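Local coordinates for protein serpin (Taeniopygia guttata, PDB 5HGC) that binds a cortisol-type steroid and probably inhibits serine proteases, at residues F20-E25 / I35-V40; N83-L88 / L97-A102; L358-D361 / S366-F369. All coordinates share one frame; numbering follows the deposited sequence.

Contact 1 of 3, residues F20-E25 / I35-V40; sequences FQFFRE and IFYSPV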
loop_
_atom_site.group_PDB
_atom_site.type_symbol
_atom_site.label_atom_id
_atom_site.label_comp_id
_atom_site.label_asym_id
_atom_site.label_seq_id
_atom_site.Cartn_x
_atom_site.Cartn_y
_atom_site.Cartn_z
ATOM N N PHE A 20 7.822 -3.589 4.946
ATOM C CA PHE A 20 8.480 -4.817 4.525
ATOM C C PHE A 20 8.334 -6.076 5.422
ATOM O O PHE A 20 8.264 -7.196 4.873
ATOM C CB PHE A 20 9.898 -4.537 3.995
ATOM C CG PHE A 20 9.883 -3.593 2.822
ATOM C CD1 PHE A 20 9.401 -4.018 1.581
ATOM C CD2 PHE A 20 10.238 -2.258 2.986
ATOM C CE1 PHE A 20 9.313 -3.125 0.512
ATOM C CE2 PHE A 20 10.147 -1.363 1.920
ATOM C CZ PHE A 20 9.689 -1.789 0.682
ATOM N N GLN A 21 8.211 -5.934 6.756
ATOM C CA GLN A 21 7.838 -7.151 7.533
ATOM C C GLN A 21 6.506 -7.687 7.088
ATOM O O GLN A 21 6.318 -8.905 6.983
ATOM C CB GLN A 21 7.748 -6.945 9.029
ATOM C CG GLN A 21 9.003 -6.413 9.647
ATOM C CD GLN A 21 8.733 -5.822 11.002
ATOM O OE1 GLN A 21 7.885 -6.356 11.764
ATOM N NE2 GLN A 21 9.447 -4.708 11.324
ATOM N N PHE A 22 5.575 -6.773 6.835
ATOM C CA PHE A 22 4.262 -7.186 6.435
ATOM C C PHE A 22 4.393 -8.008 5.171
ATOM O O PHE A 22 3.807 -9.121 5.109
ATOM C CB PHE A 22 3.330 -5.989 6.235
ATOM C CG PHE A 22 1.902 -6.377 5.999
ATOM C CD1 PHE A 22 1.456 -6.721 4.734
ATOM C CD2 PHE A 22 0.976 -6.372 7.059
ATOM C CE1 PHE A 22 0.122 -7.091 4.528
ATOM C CE2 PHE A 22 -0.358 -6.716 6.854
ATOM C CZ PHE A 22 -0.789 -7.102 5.592
ATOM N N PHE A 23 5.137 -7.450 4.186
ATOM C CA PHE A 23 5.438 -8.110 2.909
ATOM C C PHE A 23 6.043 -9.517 3.067
ATOM O O PHE A 23 5.543 -10.461 2.419
ATOM C CB PHE A 23 6.399 -7.270 2.051
ATOM C CG PHE A 23 6.603 -7.818 0.665
ATOM C CD1 PHE A 23 5.530 -7.946 -0.227
ATOM C CD2 PHE A 23 7.846 -8.258 0.252
ATOM C CE1 PHE A 23 5.690 -8.438 -1.527
ATOM C CE2 PHE A 23 8.009 -8.771 -1.052
ATOM C CZ PHE A 23 6.933 -8.850 -1.944
ATOM N N ARG A 24 7.092 -9.646 3.913
ATOM C CA ARG A 24 7.733 -10.951 4.203
ATOM C C ARG A 24 6.724 -11.968 4.695
ATOM O O ARG A 24 6.678 -13.069 4.152
ATOM C CB ARG A 24 9.021 -10.851 5.080
ATOM C CG ARG A 24 10.096 -9.967 4.404
ATOM C CD ARG A 24 11.487 -10.021 4.986
ATOM N NE ARG A 24 11.619 -9.405 6.311
ATOM C CZ ARG A 24 11.670 -8.088 6.566
ATOM N NH1 ARG A 24 11.563 -7.188 5.594
ATOM N NH2 ARG A 24 11.808 -7.660 7.818
ATOM N N GLU A 25 5.869 -11.552 5.646
ATOM C CA GLU A 25 4.791 -12.370 6.233
ATOM C C GLU A 25 3.779 -12.848 5.239
ATOM O O GLU A 25 3.459 -14.034 5.198
ATOM C CB GLU A 25 4.035 -11.628 7.348
ATOM C CG GLU A 25 4.714 -11.575 8.711
ATOM C CD GLU A 25 5.028 -12.958 9.333
ATOM O OE1 GLU A 25 4.437 -14.028 8.949
ATOM O OE2 GLU A 25 5.887 -12.939 10.248
ATOM N N ILE A 35 0.447 -10.387 -4.846
ATOM C CA ILE A 35 0.258 -9.630 -3.623
ATOM C C ILE A 35 0.150 -8.175 -3.988
ATOM O O ILE A 35 1.005 -7.684 -4.714
ATOM C CB ILE A 35 1.422 -9.820 -2.673
ATOM C CG1 ILE A 35 1.608 -11.323 -2.373
ATOM C CG2 ILE A 35 1.251 -8.962 -1.394
ATOM C CD1 ILE A 35 0.517 -11.947 -1.525
ATOM N N PHE A 36 -0.891 -7.488 -3.504
ATOM C CA PHE A 36 -1.027 -6.026 -3.687
ATOM C C PHE A 36 -1.718 -5.325 -2.539
ATOM O O PHE A 36 -2.891 -5.558 -2.297
ATOM C CB PHE A 36 -1.744 -5.679 -4.987
ATOM C CG PHE A 36 -1.542 -4.259 -5.388
ATOM C CD1 PHE A 36 -0.334 -3.857 -5.980
ATOM C CD2 PHE A 36 -2.525 -3.298 -5.146
ATOM C CE1 PHE A 36 -0.102 -2.539 -6.329
ATOM C CE2 PHE A 36 -2.296 -1.969 -5.484
ATOM C CZ PHE A 36 -1.088 -1.590 -6.066
ATOM N N TYR A 37 -1.000 -4.443 -1.861
ATOM C CA TYR A 37 -1.536 -3.720 -0.722
ATOM C C TYR A 37 -0.887 -2.347 -0.583
ATOM O O TYR A 37 0.025 -1.990 -1.355
ATOM C CB TYR A 37 -1.439 -4.549 0.575
ATOM C CG TYR A 37 -0.020 -4.766 1.054
ATOM C CD1 TYR A 37 0.764 -5.838 0.549
ATOM C CD2 TYR A 37 0.543 -3.930 2.018
ATOM C CE1 TYR A 37 2.070 -6.026 0.973
ATOM C CE2 TYR A 37 1.846 -4.102 2.440
ATOM C CZ TYR A 37 2.601 -5.150 1.909
ATOM O OH TYR A 37 3.901 -5.352 2.353
ATOM N N SER A 38 -1.451 -1.528 0.331
ATOM C CA SER A 38 -0.910 -0.200 0.663
ATOM C C SER A 38 -0.357 -0.153 2.089
ATOM O O SER A 38 -1.103 -0.044 3.031
ATOM C CB SER A 38 -1.895 0.927 0.381
ATOM O OG SER A 38 -1.325 2.178 0.783
ATOM N N PRO A 39 0.977 -0.270 2.246
ATOM C CA PRO A 39 1.543 -0.176 3.612
ATOM C C PRO A 39 1.041 1.093 4.341
ATOM O O PRO A 39 0.569 1.022 5.473
ATOM C CB PRO A 39 3.054 -0.047 3.371
ATOM C CG PRO A 39 3.297 -0.461 1.970
ATOM C CD PRO A 39 2.013 -0.368 1.194
ATOM N N VAL A 40 1.136 2.242 3.684
ATOM C CA VAL A 40 0.851 3.477 4.360
ATOM C C VAL A 40 -0.584 3.499 4.869
ATOM O O VAL A 40 -0.812 3.980 5.978
ATOM C CB VAL A 40 1.155 4.714 3.497
ATOM C CG1 VAL A 40 0.288 4.790 2.196
ATOM C CG2 VAL A 40 1.181 5.955 4.393
#
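The hydroxyl of Tyr37 meets the helix at Phe23, touching its side chain with Tyr37 OH 3.2 Å from Phe23 CB, and is held there by a hydrogen bond to the carbonyl oxygen of Ala19, one turn earlier. Phe23 N lies nearer still, 3.0 Å from Tyr37 OH, but at an angle too poor for a hydrogen bond. The ring reaches the helix because Tyr37 CG stands between its backbone N and carbonyl carbon (chi1 68°), projecting the phenol off strand 35-37. Phe22 meets it edge-to-face: Phe22 CD1 sits over one face of the tyrosine, 3.4 Å from Tyr37 CZ, with the planes at 50°. Phe23 crosses Tyr37 at about a right angle and brings CE1 to 4.5 Å from Ile35 CG2, a methyl that also borders the tyrosine ring in its plane. In the serpin fold this packs helix 12-29 against a short strand of sheet B. A phenylalanine in place of Tyr37 would probably leave the Ala19 carbonyl without this side-chain donor and the ring less firmly fixed to the helix. Tyrosine suits the site because its ring can be buried among apolar groups while its single polar atom ends on a backbone carbonyl.

Contact 2 of 3, residues N83-L88 / L97-A102; sequences NLIHML and LNMMNA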
loop_
_atom_site.group_PDB
_atom_site.type_symbol
_atom_site.label_atom_id
_atom_site.label_comp_id
_atom_site.label_asym_id
_atom_site.label_seq_id
_atom_site.Cartn_x
_atom_site.Cartn_y
_atom_site.Cartn_z
ATOM N N ASN A 83 0.255 14.404 9.335
ATOM C CA ASN A 83 0.988 15.171 8.348
ATOM C C ASN A 83 1.093 14.343 7.065
ATOM O O ASN A 83 0.874 14.863 5.957
ATOM C CB ASN A 83 2.336 15.577 8.934
ATOM C CG ASN A 83 3.207 16.388 7.986
ATOM O OD1 ASN A 83 4.393 16.259 8.094
ATOM N ND2 ASN A 83 2.644 17.223 7.095
ATOM N N LEU A 84 1.359 13.055 7.231
ATOM C CA LEU A 84 1.392 12.145 6.113
ATOM C C LEU A 84 0.078 12.085 5.339
ATOM O O LEU A 84 0.098 12.277 4.119
ATOM C CB LEU A 84 1.824 10.773 6.618
ATOM C CG LEU A 84 2.036 9.601 5.681
ATOM C CD1 LEU A 84 3.033 9.966 4.559
ATOM C CD2 LEU A 84 2.575 8.526 6.602
ATOM N N ILE A 85 -1.068 11.857 6.004
ATOM C CA ILE A 85 -2.341 11.761 5.265
ATOM C C ILE A 85 -2.658 13.080 4.602
ATOM O O ILE A 85 -3.145 13.120 3.466
ATOM C CB ILE A 85 -3.570 11.397 6.137
ATOM C CG1 ILE A 85 -3.302 10.198 6.981
ATOM C CG2 ILE A 85 -4.824 11.050 5.303
ATOM C CD1 ILE A 85 -4.240 10.213 8.166
ATOM N N HIS A 86 -2.408 14.161 5.320
ATOM C CA HIS A 86 -2.675 15.471 4.766
ATOM C C HIS A 86 -1.907 15.656 3.435
ATOM O O HIS A 86 -2.465 16.087 2.429
ATOM C CB HIS A 86 -2.355 16.563 5.807
ATOM C CG HIS A 86 -2.613 17.953 5.314
ATOM N ND1 HIS A 86 -1.681 18.674 4.588
ATOM C CD2 HIS A 86 -3.707 18.743 5.412
ATOM C CE1 HIS A 86 -2.188 19.848 4.263
ATOM N NE2 HIS A 86 -3.415 19.915 4.755
ATOM N N MET A 87 -0.639 15.265 3.421
ATOM C CA MET A 87 0.158 15.421 2.211
ATOM C C MET A 87 -0.203 14.520 1.082
ATOM O O MET A 87 -0.253 14.996 -0.046
ATOM C CB MET A 87 1.619 15.318 2.525
ATOM C CG MET A 87 1.957 16.570 3.315
ATOM S SD MET A 87 3.697 16.796 3.544
ATOM C CE MET A 87 4.033 17.350 1.847
ATOM N N LEU A 88 -0.497 13.251 1.402
ATOM C CA LEU A 88 -0.932 12.266 0.425
ATOM C C LEU A 88 -2.309 12.538 -0.159
ATOM O O LEU A 88 -2.551 12.292 -1.361
ATOM C CB LEU A 88 -0.884 10.854 1.021
ATOM C CG LEU A 88 0.501 10.417 1.475
ATOM C CD1 LEU A 88 0.363 9.064 2.158
ATOM C CD2 LEU A 88 1.475 10.417 0.297
ATOM N N LEU A 97 -3.716 10.671 -3.272
ATOM C CA LEU A 97 -3.779 9.233 -3.152
ATOM C C LEU A 97 -5.233 8.841 -2.843
ATOM O O LEU A 97 -5.701 7.773 -3.233
ATOM C CB LEU A 97 -2.831 8.825 -2.046
ATOM C CG LEU A 97 -2.730 7.370 -1.672
ATOM C CD1 LEU A 97 -2.219 6.518 -2.840
ATOM C CD2 LEU A 97 -1.839 7.271 -0.427
ATOM N N ASN A 98 -5.939 9.756 -2.174
ATOM C CA ASN A 98 -7.277 9.543 -1.668
ATOM C C ASN A 98 -7.448 8.283 -0.817
ATOM O O ASN A 98 -8.340 7.488 -1.026
ATOM C CB ASN A 98 -8.314 9.760 -2.780
ATOM C CG ASN A 98 -8.245 11.205 -3.347
ATOM O OD1 ASN A 98 -8.063 12.182 -2.593
ATOM N ND2 ASN A 98 -8.345 11.341 -4.675
ATOM N N MET A 99 -6.585 8.115 0.172
ATOM C CA MET A 99 -6.636 6.899 0.979
ATOM C C MET A 99 -7.615 7.135 2.088
ATOM O O MET A 99 -7.663 8.225 2.645
ATOM C CB MET A 99 -5.273 6.526 1.531
ATOM C CG MET A 99 -4.559 7.545 2.393
ATOM S SD MET A 99 -3.343 6.644 3.389
ATOM C CE MET A 99 -2.550 8.082 4.058
ATOM N N MET A 100 -8.404 6.109 2.392
ATOM C CA MET A 100 -9.523 6.245 3.327
ATOM C C MET A 100 -9.606 5.114 4.334
ATOM O O MET A 100 -9.354 3.944 4.001
ATOM C CB MET A 100 -10.822 6.385 2.557
ATOM C CG MET A 100 -10.882 7.685 1.756
ATOM S SD MET A 100 -11.852 7.787 0.209
ATOM C CE MET A 100 -11.149 6.546 -0.905
ATOM N N ASN A 101 -9.933 5.517 5.563
ATOM C CA ASN A 101 -10.155 4.684 6.753
ATOM C C ASN A 101 -11.593 4.841 7.176
ATOM O O ASN A 101 -12.091 5.969 7.200
ATOM C CB ASN A 101 -9.364 5.263 7.909
ATOM C CG ASN A 101 -7.901 5.032 7.756
ATOM O OD1 ASN A 101 -7.482 3.996 7.182
ATOM N ND2 ASN A 101 -7.091 5.990 8.241
ATOM N N ALA A 102 -12.274 3.741 7.476
ATOM C CA ALA A 102 -13.624 3.791 8.032
ATOM C C ALA A 102 -13.773 2.683 9.052
ATOM O O ALA A 102 -13.092 1.652 8.951
ATOM C CB ALA A 102 -14.708 3.723 6.967
#
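The link from helix 74-89, helix D in serpin nomenclature, to the sheet A strand 100-106 folds back on itself here, bringing Leu88 on the last turn of the helix against Leu97 and Met99 on the approach to the strand. One backbone bond closes the loop: Leu97 N donates to Leu88 O over 2.8 Å, nearly straight at 169°, although the donor is tilted 30° from the carbonyl plane. The two leucines then run side by side and point the same way, with Leu88 CD1 3.8 Å from Leu97 CD2. Between Leu97 and the strand, Asn98, an exposed residue, adopts a left-handed helical backbone conformation, which asparagine tolerates better than most residues. This twist lets both Leu97 and Met99 face the helix. Met99 leaves its backbone with CG between N and the carbonyl carbon (chi1 58°) and is extended beyond, so that its long, unbranched chain reaches the helix with its terminal methyl. Val173 of the adjoining strand 167-176 packs on both Leu97 and Met99, while Asn89 ND2 bonds to Met99 O. The methyl end of Met99 lodges between two helix residues. Its CE is 3.6 Å from Leu88 CD1; the Met99 side chain crosses that of Ile85 at about a right angle, and the same CE lies 3.7 Å from Ile85 CG1.

Contact 3 of 3, residues L358-D361 / S366-F369; sequences LIFD and STLF. With HCY ((11alpha,14beta)-11,17,21-trihydroxypregn-4-ene-3,20-dione), chain B.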
loop_
_atom_site.group_PDB
_atom_site.type_symbol
_atom_site.label_atom_id
_atom_site.label_comp_id
_atom_site.label_asym_id
_atom_site.label_seq_id
_atom_site.Cartn_x
_atom_site.Cartn_y
_atom_site.Cartn_z
ATOM N N LEU A 358 6.918 -1.265 -6.593
ATOM C CA LEU A 358 6.900 -0.584 -5.297
ATOM C C LEU A 358 6.707 0.907 -5.556
ATOM O O LEU A 358 7.493 1.531 -6.294
ATOM C CB LEU A 358 8.164 -0.841 -4.482
ATOM C CG LEU A 358 8.730 -2.265 -4.549
ATOM C CD1 LEU A 358 10.080 -2.302 -3.863
ATOM C CD2 LEU A 358 7.779 -3.279 -3.929
ATOM N N ILE A 359 5.638 1.477 -4.995
ATOM C CA ILE A 359 5.314 2.862 -5.301
ATOM C C ILE A 359 5.529 3.652 -4.062
ATOM O O ILE A 359 5.008 3.285 -3.021
ATOM C CB ILE A 359 3.903 3.000 -5.824
ATOM C CG1 ILE A 359 3.751 2.107 -7.080
ATOM C CG2 ILE A 359 3.595 4.455 -6.085
ATOM C CD1 ILE A 359 2.333 1.889 -7.612
ATOM N N PHE A 360 6.322 4.708 -4.174
ATOM C CA PHE A 360 6.649 5.580 -3.035
ATOM C C PHE A 360 6.259 7.049 -3.300
ATOM O O PHE A 360 6.137 7.501 -4.496
ATOM C CB PHE A 360 8.141 5.577 -2.707
ATOM C CG PHE A 360 8.742 4.206 -2.508
ATOM C CD1 PHE A 360 9.273 3.485 -3.611
ATOM C CD2 PHE A 360 8.801 3.632 -1.227
ATOM C CE1 PHE A 360 9.834 2.229 -3.444
ATOM C CE2 PHE A 360 9.368 2.377 -1.068
ATOM C CZ PHE A 360 9.891 1.677 -2.175
ATOM N N ASP A 361 6.095 7.799 -2.198
ATOM C CA ASP A 361 6.083 9.258 -2.305
ATOM C C ASP A 361 7.466 9.877 -1.976
ATOM O O ASP A 361 7.967 9.650 -0.870
ATOM C CB ASP A 361 4.968 9.858 -1.440
ATOM C CG ASP A 361 4.945 11.391 -1.481
ATOM O OD1 ASP A 361 5.297 11.981 -2.550
ATOM O OD2 ASP A 361 4.591 12.002 -0.423
ATOM N N SER A 366 7.497 7.745 1.851
ATOM C CA SER A 366 6.673 6.651 2.352
ATOM C C SER A 366 6.337 5.700 1.234
ATOM O O SER A 366 6.168 6.113 0.071
ATOM C CB SER A 366 5.371 7.143 3.011
ATOM O OG SER A 366 4.686 7.960 2.098
ATOM N N THR A 367 6.223 4.428 1.612
ATOM C CA THR A 367 5.762 3.403 0.706
ATOM C C THR A 367 4.250 3.440 0.588
ATOM O O THR A 367 3.527 3.199 1.571
ATOM C CB THR A 367 6.226 2.022 1.171
ATOM O OG1 THR A 367 7.590 2.129 1.636
ATOM C CG2 THR A 367 6.101 1.014 0.033
ATOM N N LEU A 368 3.805 3.749 -0.627
ATOM C CA LEU A 368 2.393 3.800 -0.943
ATOM C C LEU A 368 1.856 2.449 -1.364
ATOM O O LEU A 368 0.739 2.096 -0.979
ATOM C CB LEU A 368 2.084 4.835 -2.030
ATOM C CG LEU A 368 2.769 6.182 -1.817
ATOM C CD1 LEU A 368 2.363 7.128 -2.934
ATOM C CD2 LEU A 368 2.501 6.769 -0.419
ATOM N N PHE A 369 2.597 1.687 -2.171
ATOM C CA PHE A 369 2.063 0.382 -2.611
ATOM C C PHE A 369 3.159 -0.650 -2.728
ATOM O O PHE A 369 4.288 -0.327 -3.130
ATOM C CB PHE A 369 1.357 0.509 -3.962
ATOM C CG PHE A 369 0.114 1.347 -3.934
ATOM C CD1 PHE A 369 -1.103 0.802 -3.536
ATOM C CD2 PHE A 369 0.141 2.689 -4.340
ATOM C CE1 PHE A 369 -2.263 1.577 -3.524
ATOM C CE2 PHE A 369 -1.031 3.475 -4.321
ATOM C CZ PHE A 369 -2.242 2.912 -3.915
HETATM C C1 HCY B . 15.642 5.244 3.020
HETATM C C2 HCY B . 15.895 4.662 4.408
HETATM C C3 HCY B . 14.631 4.604 5.236
HETATM C C4 HCY B . 13.301 4.765 4.600
HETATM C C5 HCY B . 13.180 4.624 3.275
HETATM C C6 HCY B . 11.817 4.320 2.691
HETATM C C7 HCY B . 11.536 5.248 1.488
HETATM C C8 HCY B . 12.696 5.448 0.506
HETATM C C9 HCY B . 13.983 5.815 1.275
HETATM C C10 HCY B . 14.369 4.756 2.332
HETATM C C12 HCY B . 14.759 7.316 -0.757
HETATM C C11 HCY B . 15.155 6.340 0.373
HETATM C C13 HCY B . 13.477 6.844 -1.507
HETATM C C14 HCY B . 12.389 6.565 -0.468
HETATM C C15 HCY B . 11.094 6.598 -1.242
HETATM C C16 HCY B . 11.302 7.634 -2.340
HETATM C C17 HCY B . 12.817 7.957 -2.362
HETATM C C18 HCY B . 13.718 5.613 -2.428
HETATM C C19 HCY B . 14.614 3.336 1.776
HETATM C C20 HCY B . 13.366 8.126 -3.767
HETATM C C21 HCY B . 14.478 9.116 -4.044
HETATM O O1 HCY B . 14.718 4.356 6.422
HETATM O O2 HCY B . 15.688 5.149 -0.215
HETATM O O3 HCY B . 13.034 9.258 -1.771
HETATM O O4 HCY B . 12.923 7.468 -4.696
HETATM O O5 HCY B . 15.294 8.437 -4.997
#
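Phe360 meets Thr367 on one face of the strand pair and the steroid as well: Phe360 CB lies 3.5 Å from C15 of the bound HCY, while Thr367 OG1 comes to the ring edge, 3.2 Å from Phe360 CE2. Phe360 CG is anti to its own carbonyl carbon (chi1 -53°), which lays the ring alongside the threonine, a beta-branched residue at home in an extended strand. Phe236, also of the steroid pocket, meets the Phe360 ring nearly perpendicularly. Behind this shell stands the backbone of a beta hairpin, strands 355-361 and 366-373, interrupted by a classic beta bulge. Ile359 O there accepts two bonds, the one from Leu368 N being 2.7 Å long and rather bent at 139°. The other comes from Phe369 N, and Ile359 N returns a bond to Phe369 O. The extra residue lets Leu368 lean its CG to 3.7 Å from Asp361 N, whose hydrogen bond goes to Ser366 O. On the face away from Phe360, Ile359 CD1 packs 4.0 Å from Phe369 CD2. Farther out, the buried carboxylate of Asp361 is satisfied by two hydroxyls, OD1 taking Ser232 OG and OD2 taking Thr364 OG1; Thr364 OG1 bonds in addition to Ser366 OG.

From the N terminus the three contacts follow one another in series; none nests within another or crosses it. Contact 1 closes the turn between helix 12-29 and strand 35-37, contact 2 the link from helix 74-89 to strand 100-106, and contact 3, far along the chain, the hairpin near the C terminus. They converge in space around the start of helix 39-52. Val40 packs on Leu84 and Leu88 of contact 2 and on Thr367 of contact 3, and Ser38 OG bonds to Leu368 O. Leu97 touches Phe369, whose ring also meets Phe36. Sheet B, the approach to sheet A and three helices are thereby joined in one buried region beside the steroid pocket.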